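Local coordinates for peptidase S15/CocE/NonD (Thaumarchaeota archaeon SCGC AB-539-E09, PDB 4PF1), which probably acts as a serine aminopeptidase of the S15 family, using an alpha/beta-hydrolase fold to cleave residues from the N terminus of peptides, at residues 39-44 with 137-142; 460-465 with 523-528; 498-503 with 589-594. One frame throughout, in Å; residues are numbered along the deposited sequence.

Interaction 1 (39-44 with 137-142)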
# COMPACT_ATOMS: atom_id res chain seq x y z
N ILE A 39 39.17 18.72 17.06
CA ILE A 39 39.53 19.17 18.41
C ILE A 39 40.58 18.23 19.03
O ILE A 39 40.31 17.03 19.18
CB ILE A 39 38.29 19.34 19.33
CG1 ILE A 39 37.26 20.33 18.73
CG2 ILE A 39 38.71 19.79 20.74
CD1 ILE A 39 35.90 20.37 19.44
N PRO A 40 41.75 18.77 19.44
CA PRO A 40 42.75 17.91 20.08
C PRO A 40 42.41 17.63 21.54
O PRO A 40 42.10 18.55 22.30
CB PRO A 40 44.06 18.71 19.96
CG PRO A 40 43.69 20.02 19.29
CD PRO A 40 42.21 20.16 19.36
N MET A 41 42.48 16.34 21.94
CA MET A 41 42.24 15.93 23.32
C MET A 41 43.52 16.13 24.14
O MET A 41 44.54 16.54 23.57
CB MET A 41 41.76 14.46 23.37
CG MET A 41 40.47 14.20 22.58
SD MET A 41 39.02 15.07 23.24
CE MET A 41 38.81 16.31 22.04
N ARG A 42 43.48 15.87 25.46
CA ARG A 42 44.63 16.05 26.37
C ARG A 42 45.84 15.16 26.01
O ARG A 42 46.96 15.43 26.47
CB ARG A 42 44.21 15.82 27.84
CG ARG A 42 43.65 14.43 28.12
CD ARG A 42 43.03 14.35 29.50
NE ARG A 42 41.84 15.20 29.62
CZ ARG A 42 41.22 15.45 30.77
NH1 ARG A 42 40.16 16.24 30.79
NH2 ARG A 42 41.67 14.93 31.90
N ASP A 43 45.62 14.09 25.20
CA ASP A 43 46.70 13.20 24.78
C ASP A 43 47.14 13.50 23.33
O ASP A 43 48.00 12.80 22.79
CB ASP A 43 46.28 11.72 24.95
CG ASP A 43 45.16 11.24 24.04
OD1 ASP A 43 44.34 12.08 23.60
OD2 ASP A 43 45.08 10.02 23.81
N GLY A 44 46.58 14.56 22.73
CA GLY A 44 46.93 15.00 21.38
C GLY A 44 46.06 14.42 20.28
O GLY A 44 46.07 14.94 19.16
N THR A 137 34.99 14.30 26.64
CA THR A 137 33.85 15.22 26.74
C THR A 137 34.29 16.54 27.37
O THR A 137 33.93 17.61 26.87
CB THR A 137 32.71 14.59 27.54
OG1 THR A 137 32.24 13.44 26.85
CG2 THR A 137 31.55 15.55 27.78
N TYR A 138 35.07 16.47 28.49
CA TYR A 138 35.58 17.66 29.19
C TYR A 138 36.42 18.53 28.24
O TYR A 138 36.25 19.75 28.23
CB TYR A 138 36.41 17.26 30.44
CG TYR A 138 36.88 18.46 31.24
CD1 TYR A 138 38.05 19.14 30.90
CD2 TYR A 138 36.15 18.92 32.34
CE1 TYR A 138 38.46 20.26 31.61
CE2 TYR A 138 36.57 20.03 33.07
CZ TYR A 138 37.72 20.70 32.70
OH TYR A 138 38.13 21.80 33.40
N ASP A 139 37.33 17.89 27.46
CA ASP A 139 38.21 18.59 26.52
C ASP A 139 37.41 19.17 25.34
O ASP A 139 37.77 20.23 24.82
CB ASP A 139 39.33 17.66 26.03
CG ASP A 139 40.19 17.07 27.14
OD1 ASP A 139 40.24 17.67 28.24
OD2 ASP A 139 40.79 16.00 26.92
N THR A 140 36.31 18.49 24.95
CA THR A 140 35.42 18.94 23.87
C THR A 140 34.60 20.17 24.33
O THR A 140 34.57 21.16 23.60
CB THR A 140 34.50 17.78 23.42
OG1 THR A 140 35.31 16.75 22.84
CG2 THR A 140 33.44 18.22 22.40
N ILE A 141 33.96 20.10 25.52
CA ILE A 141 33.14 21.20 26.05
C ILE A 141 34.01 22.45 26.28
O ILE A 141 33.57 23.56 25.94
CB ILE A 141 32.36 20.79 27.34
CG1 ILE A 141 31.32 19.68 27.04
CG2 ILE A 141 31.67 22.01 27.99
CD1 ILE A 141 30.64 19.05 28.28
N ASP A 142 35.24 22.27 26.80
CA ASP A 142 36.18 23.36 27.07
C ASP A 142 36.55 24.10 25.79
O ASP A 142 36.57 25.33 25.79
CB ASP A 142 37.45 22.83 27.75
CG ASP A 142 38.22 23.92 28.49
OD1 ASP A 142 37.71 24.41 29.52
OD2 ASP A 142 39.32 24.28 28.02
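M41 and D139 bring the two backbones closest, their CA atoms 5.8 Å apart, just beyond the end of strand 32-40, where the chain passes helix 133-147; two residues back, I39 has T140 as its nearest CA, at 6.8 Å. In the alpha/beta-hydrolase fold of this protein, strand 32-40 is an outermost strand of the ten-stranded mixed sheet, and its chain reverses through a type I turn from M41 to G44, closed by G44 N to M41 O, to enter the antiparallel strand 46-54. The helix packs against this corner.

D139 carries the polar part. Its carboxylate is gripped side-on by R42, NE giving a nearly straight bond to OD2 (3.0 Å, 166°) through the syn lone pair and NH1 a salt bridge to OD1 at 2.9 Å. The backbone N of R42 adds a bond to the same OD2, at 3.1 Å and from above the carboxylate plane, so main chain and side chain of one turn residue hold one oxygen. The R42 chain starts with CG wedged between backbone N and carbonyl carbon (chi1 59°) and bends again at chi3, which folds the guanidinium back onto the helix. There its plane stands almost upright to the Y138 ring, with NH1 near CD1.

Beside the ion pair I39 and M41 supply the aliphatic and sulfur contacts. I39 brings CG2 to the backbone O of D139, and its side chain also touches W143. T140 OG1 is bonded to D136 O within the helix. M41, bent at chi2 and chi3, lays SD 3.8 Å from D139 CB and sets its CE methyl 3.6 Å from T140 OG1.

Interaction 2 (460-465 with 523-528)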
# COMPACT_ATOMS: atom_id res chain seq x y z
N ASP A 460 1.73 -10.05 17.41
CA ASP A 460 0.67 -10.98 17.76
C ASP A 460 1.33 -12.32 18.12
O ASP A 460 2.17 -12.81 17.37
CB ASP A 460 -0.33 -11.13 16.58
CG ASP A 460 -1.44 -12.13 16.78
OD1 ASP A 460 -1.86 -12.34 17.94
OD2 ASP A 460 -1.94 -12.67 15.77
N GLN A 461 1.03 -12.83 19.31
CA GLN A 461 1.64 -14.06 19.80
C GLN A 461 0.73 -15.28 19.56
O GLN A 461 0.97 -16.34 20.14
CB GLN A 461 2.02 -13.92 21.30
CG GLN A 461 3.12 -12.87 21.57
CD GLN A 461 4.39 -13.11 20.77
OE1 GLN A 461 5.12 -14.08 21.00
NE2 GLN A 461 4.68 -12.23 19.81
N ARG A 462 -0.24 -15.16 18.64
CA ARG A 462 -1.12 -16.27 18.28
C ARG A 462 -0.35 -17.41 17.57
O ARG A 462 -0.73 -18.57 17.69
CB ARG A 462 -2.29 -15.80 17.39
CG ARG A 462 -3.52 -15.37 18.19
CD ARG A 462 -4.68 -14.94 17.30
NE ARG A 462 -4.39 -13.71 16.57
CZ ARG A 462 -5.32 -12.89 16.09
NH1 ARG A 462 -6.61 -13.15 16.25
NH2 ARG A 462 -4.96 -11.78 15.44
N HIS A 463 0.76 -17.06 16.85
CA HIS A 463 1.58 -18.03 16.10
C HIS A 463 2.30 -19.02 17.04
O HIS A 463 2.51 -20.18 16.66
CB HIS A 463 2.57 -17.33 15.15
CG HIS A 463 3.76 -16.69 15.80
ND1 HIS A 463 5.01 -17.30 15.80
CD2 HIS A 463 3.88 -15.47 16.38
CE1 HIS A 463 5.83 -16.45 16.40
NE2 HIS A 463 5.20 -15.34 16.77
N THR A 464 2.62 -18.60 18.27
CA THR A 464 3.24 -19.46 19.27
C THR A 464 2.18 -20.11 20.16
O THR A 464 2.43 -21.18 20.73
CB THR A 464 4.26 -18.68 20.11
OG1 THR A 464 3.66 -17.50 20.63
CG2 THR A 464 5.51 -18.33 19.34
N ALA A 465 0.99 -19.49 20.28
CA ALA A 465 -0.11 -19.98 21.12
C ALA A 465 -0.58 -21.39 20.74
O ALA A 465 -0.91 -22.18 21.64
CB ALA A 465 -1.28 -19.02 21.06
N GLY A 523 -9.19 -10.87 18.58
CA GLY A 523 -8.43 -12.02 19.06
C GLY A 523 -6.94 -11.79 19.21
O GLY A 523 -6.23 -12.65 19.73
N TYR A 524 -6.46 -10.61 18.77
CA TYR A 524 -5.06 -10.18 18.77
C TYR A 524 -4.40 -10.40 20.15
O TYR A 524 -4.87 -9.90 21.17
CB TYR A 524 -5.00 -8.70 18.33
CG TYR A 524 -3.70 -7.93 18.49
CD1 TYR A 524 -2.48 -8.51 18.14
CD2 TYR A 524 -3.70 -6.58 18.81
CE1 TYR A 524 -1.29 -7.79 18.22
CE2 TYR A 524 -2.52 -5.84 18.87
CZ TYR A 524 -1.31 -6.45 18.58
OH TYR A 524 -0.15 -5.72 18.66
N GLN A 525 -3.35 -11.24 20.15
CA GLN A 525 -2.57 -11.57 21.34
C GLN A 525 -1.36 -10.64 21.41
O GLN A 525 -0.23 -11.04 21.11
CB GLN A 525 -2.16 -13.06 21.33
CG GLN A 525 -3.31 -14.01 21.65
CD GLN A 525 -2.87 -15.46 21.71
OE1 GLN A 525 -1.69 -15.78 21.86
NE2 GLN A 525 -3.83 -16.37 21.65
N GLN A 526 -1.62 -9.38 21.76
CA GLN A 526 -0.63 -8.32 21.82
C GLN A 526 0.38 -8.55 22.94
O GLN A 526 0.01 -8.46 24.11
CB GLN A 526 -1.32 -6.96 22.01
CG GLN A 526 -0.37 -5.76 22.01
CD GLN A 526 -0.74 -4.74 23.05
OE1 GLN A 526 -1.89 -4.31 23.17
NE2 GLN A 526 0.25 -4.33 23.84
N MET A 527 1.66 -8.78 22.58
CA MET A 527 2.71 -8.91 23.58
C MET A 527 2.88 -7.57 24.29
O MET A 527 2.78 -6.52 23.64
CB MET A 527 4.03 -9.38 22.94
CG MET A 527 4.99 -9.97 23.96
SD MET A 527 6.21 -11.08 23.23
CE MET A 527 7.30 -9.88 22.43
N LEU A 528 3.03 -7.59 25.62
CA LEU A 528 3.09 -6.37 26.42
C LEU A 528 4.40 -6.26 27.22
O LEU A 528 4.97 -5.17 27.30
CB LEU A 528 1.87 -6.34 27.37
CG LEU A 528 1.67 -5.09 28.20
CD1 LEU A 528 1.08 -3.95 27.36
CD2 LEU A 528 0.78 -5.37 29.38
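Q525 is gripped by both its backbone N and O from the loop at 460-461. Its N donates to D460 OD1 (2.9 Å), and its O accepts from Q461 N (2.8 Å). D460 turns CG anti to its own backbone N (chi1 177°), which carries OD1 across to the strand and leaves OD2 for R462. The arginine takes OD2 side-on with both NE and NH2, the NE bond being 2.8 Å long and using the syn lone pair; with OD2 in the guanidinium plane, this grip fixes the rotation of the group, and the peptide of G523 and Y524 lies over one face, G523 C 3.3 Å from NH1. Next to it, D460 CB meets the edge of the Y524 ring at CD1, 3.7 Å away.

Q525 extends beyond CG and crosses R462 at CG on its way toward A465 CB. Q461, bent at chi2 (-55°), brings its amide carbon CD to M527 SD at 3.7 Å, while its OE1 is bonded to K506. P442 of the second subunit packs on R462.

A single beta bridge joins D460 to Q526 on strand 525-534, an outermost strand of a four-stranded antiparallel sheet: a short N-capped helix, Q461 its N-cap, packed on an edge strand of the beta-rich C-terminal domain found in this family.

Interaction 3 (498-503 with 589-594)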
# COMPACT_ATOMS: atom_id res chain seq x y z
N GLY A 498 16.83 -32.07 31.06
CA GLY A 498 18.20 -31.72 30.68
C GLY A 498 19.01 -31.09 31.81
O GLY A 498 18.54 -31.02 32.95
N SER A 499 20.25 -30.64 31.50
CA SER A 499 21.15 -30.03 32.49
C SER A 499 21.32 -28.52 32.29
O SER A 499 22.06 -27.87 33.03
CB SER A 499 22.51 -30.73 32.51
OG SER A 499 22.93 -31.14 31.22
N ASP A 500 20.60 -27.96 31.30
CA ASP A 500 20.56 -26.51 31.02
C ASP A 500 19.25 -26.19 30.31
O ASP A 500 18.63 -27.10 29.73
CB ASP A 500 21.78 -26.05 30.19
CG ASP A 500 22.12 -24.56 30.34
OD1 ASP A 500 21.25 -23.79 30.82
OD2 ASP A 500 23.24 -24.17 29.95
N ALA A 501 18.77 -24.93 30.41
CA ALA A 501 17.51 -24.50 29.79
C ALA A 501 17.37 -23.01 29.76
O ALA A 501 17.85 -22.32 30.65
CB ALA A 501 16.32 -25.09 30.56
N ASP A 502 16.66 -22.50 28.74
CA ASP A 502 16.26 -21.11 28.62
C ASP A 502 14.79 -21.03 28.94
O ASP A 502 14.04 -21.93 28.55
CB ASP A 502 16.53 -20.57 27.20
CG ASP A 502 17.95 -20.12 26.94
OD1 ASP A 502 18.73 -20.03 27.91
OD2 ASP A 502 18.28 -19.86 25.77
N TRP A 503 14.36 -20.00 29.68
CA TRP A 503 12.96 -19.85 30.01
C TRP A 503 12.47 -18.48 29.57
O TRP A 503 12.95 -17.45 30.07
CB TRP A 503 12.69 -20.09 31.51
CG TRP A 503 13.14 -21.44 32.00
CD1 TRP A 503 14.29 -21.73 32.67
CD2 TRP A 503 12.45 -22.69 31.84
NE1 TRP A 503 14.35 -23.07 32.96
CE2 TRP A 503 13.24 -23.69 32.46
CE3 TRP A 503 11.22 -23.06 31.26
CZ2 TRP A 503 12.84 -25.03 32.50
CZ3 TRP A 503 10.83 -24.39 31.31
CH2 TRP A 503 11.64 -25.36 31.91
N GLN A 589 20.48 -27.41 26.05
CA GLN A 589 19.62 -28.15 26.99
C GLN A 589 20.41 -29.30 27.67
O GLN A 589 19.84 -30.09 28.42
CB GLN A 589 18.29 -28.60 26.36
CG GLN A 589 17.47 -27.39 25.87
CD GLN A 589 16.08 -27.65 25.37
OE1 GLN A 589 15.26 -26.74 25.33
NE2 GLN A 589 15.80 -28.86 24.91
N THR A 590 21.73 -29.30 27.46
CA THR A 590 22.73 -30.10 28.18
C THR A 590 23.80 -29.10 28.58
O THR A 590 24.07 -28.18 27.80
CB THR A 590 23.28 -31.31 27.37
OG1 THR A 590 24.10 -30.85 26.29
CG2 THR A 590 22.19 -32.25 26.87
N PHE A 591 24.36 -29.22 29.79
CA PHE A 591 25.35 -28.25 30.26
C PHE A 591 26.69 -28.36 29.52
O PHE A 591 27.29 -29.44 29.48
CB PHE A 591 25.57 -28.35 31.78
CG PHE A 591 26.46 -27.26 32.34
CD1 PHE A 591 25.96 -25.99 32.58
CD2 PHE A 591 27.81 -27.50 32.60
CE1 PHE A 591 26.79 -24.98 33.08
CE2 PHE A 591 28.63 -26.49 33.10
CZ PHE A 591 28.12 -25.24 33.34
N VAL A 592 27.15 -27.23 28.97
CA VAL A 592 28.44 -27.07 28.28
C VAL A 592 29.20 -25.89 28.94
O VAL A 592 28.55 -25.01 29.50
CB VAL A 592 28.30 -26.88 26.73
CG1 VAL A 592 27.73 -28.13 26.07
CG2 VAL A 592 27.49 -25.64 26.37
N PRO A 593 30.56 -25.86 28.93
CA PRO A 593 31.26 -24.73 29.57
C PRO A 593 30.93 -23.37 28.94
O PRO A 593 30.78 -22.38 29.65
CB PRO A 593 32.74 -25.09 29.40
CG PRO A 593 32.76 -26.56 29.14
CD PRO A 593 31.52 -26.83 28.36
N ASN A 594 30.78 -23.34 27.60
CA ASN A 594 30.48 -22.12 26.85
C ASN A 594 29.50 -22.42 25.70
O ASN A 594 29.84 -23.18 24.79
CB ASN A 594 31.78 -21.49 26.32
CG ASN A 594 31.69 -20.02 25.99
OD1 ASN A 594 30.61 -19.46 25.79
ND2 ASN A 594 32.83 -19.36 25.92
O HOH W 1 24.72 -25.60 28.26
O HOH W 2 16.14 -24.18 26.41
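Of the two direct hydrogen bonds between S499 and the 589-591 backbone, the shorter runs from F591 N to S499 OG, at 2.8 Å with an N-H...O angle of 156°. The serine places OG between its own backbone N and carbonyl carbon (chi1 36°), which points the hydroxyl at the 590-591 peptide. S499 N in turn donates to Q589 O at 3.2 Å, coming from well above the carbonyl plane, and Q589 CA gives a C-H...O contact to D500 O. An alanine at S499 would lose OG and is likely to leave F591 N without its acceptor, letting the 590-591 backbone shift.

Water extends the polar network. One molecule donates to D500 OD2 and T590 O, both at 2.7 Å, and accepts from V592 N; a second joins D502 N to Q589 OE1, an amide oxygen also bonded to S430 OG. D500 OD2 also forms a salt bridge with R536.

Packing is lighter: F591 CB lies 3.8 Å from S499 O, and its ring, turned about 35° from the D500 carboxylate, approaches OD2 through CD1; the F591 side chain also touches R536 and P546.

The loop 589-594, which follows strand 571-577, thus lies against the lead-in to strand 502-510, with Q589 reaching A606 and Q608 of strand 606-625.

From the N terminus, interaction 1 comes first: the end of edge strand 32-40 meets helix 133-147, closing a loop of 92 residues within the alpha/beta-hydrolase part. It is complete before either of the others opens, and lies about 51 and 48 Å, centre to centre, from interactions 2 and 3. Those two belong to the C-terminal domain and cross along the chain: 460-465 opens, 498-503 follows, 523-528 closes the first loop and 589-594 the second. Their nearest atoms are about 12 Å apart, yet both reach the same antiparallel sheet through neighbouring strands 502-510 and 525-534, interaction 2 bringing in helix 462-465 and interaction 3 the loop before strand 606-625.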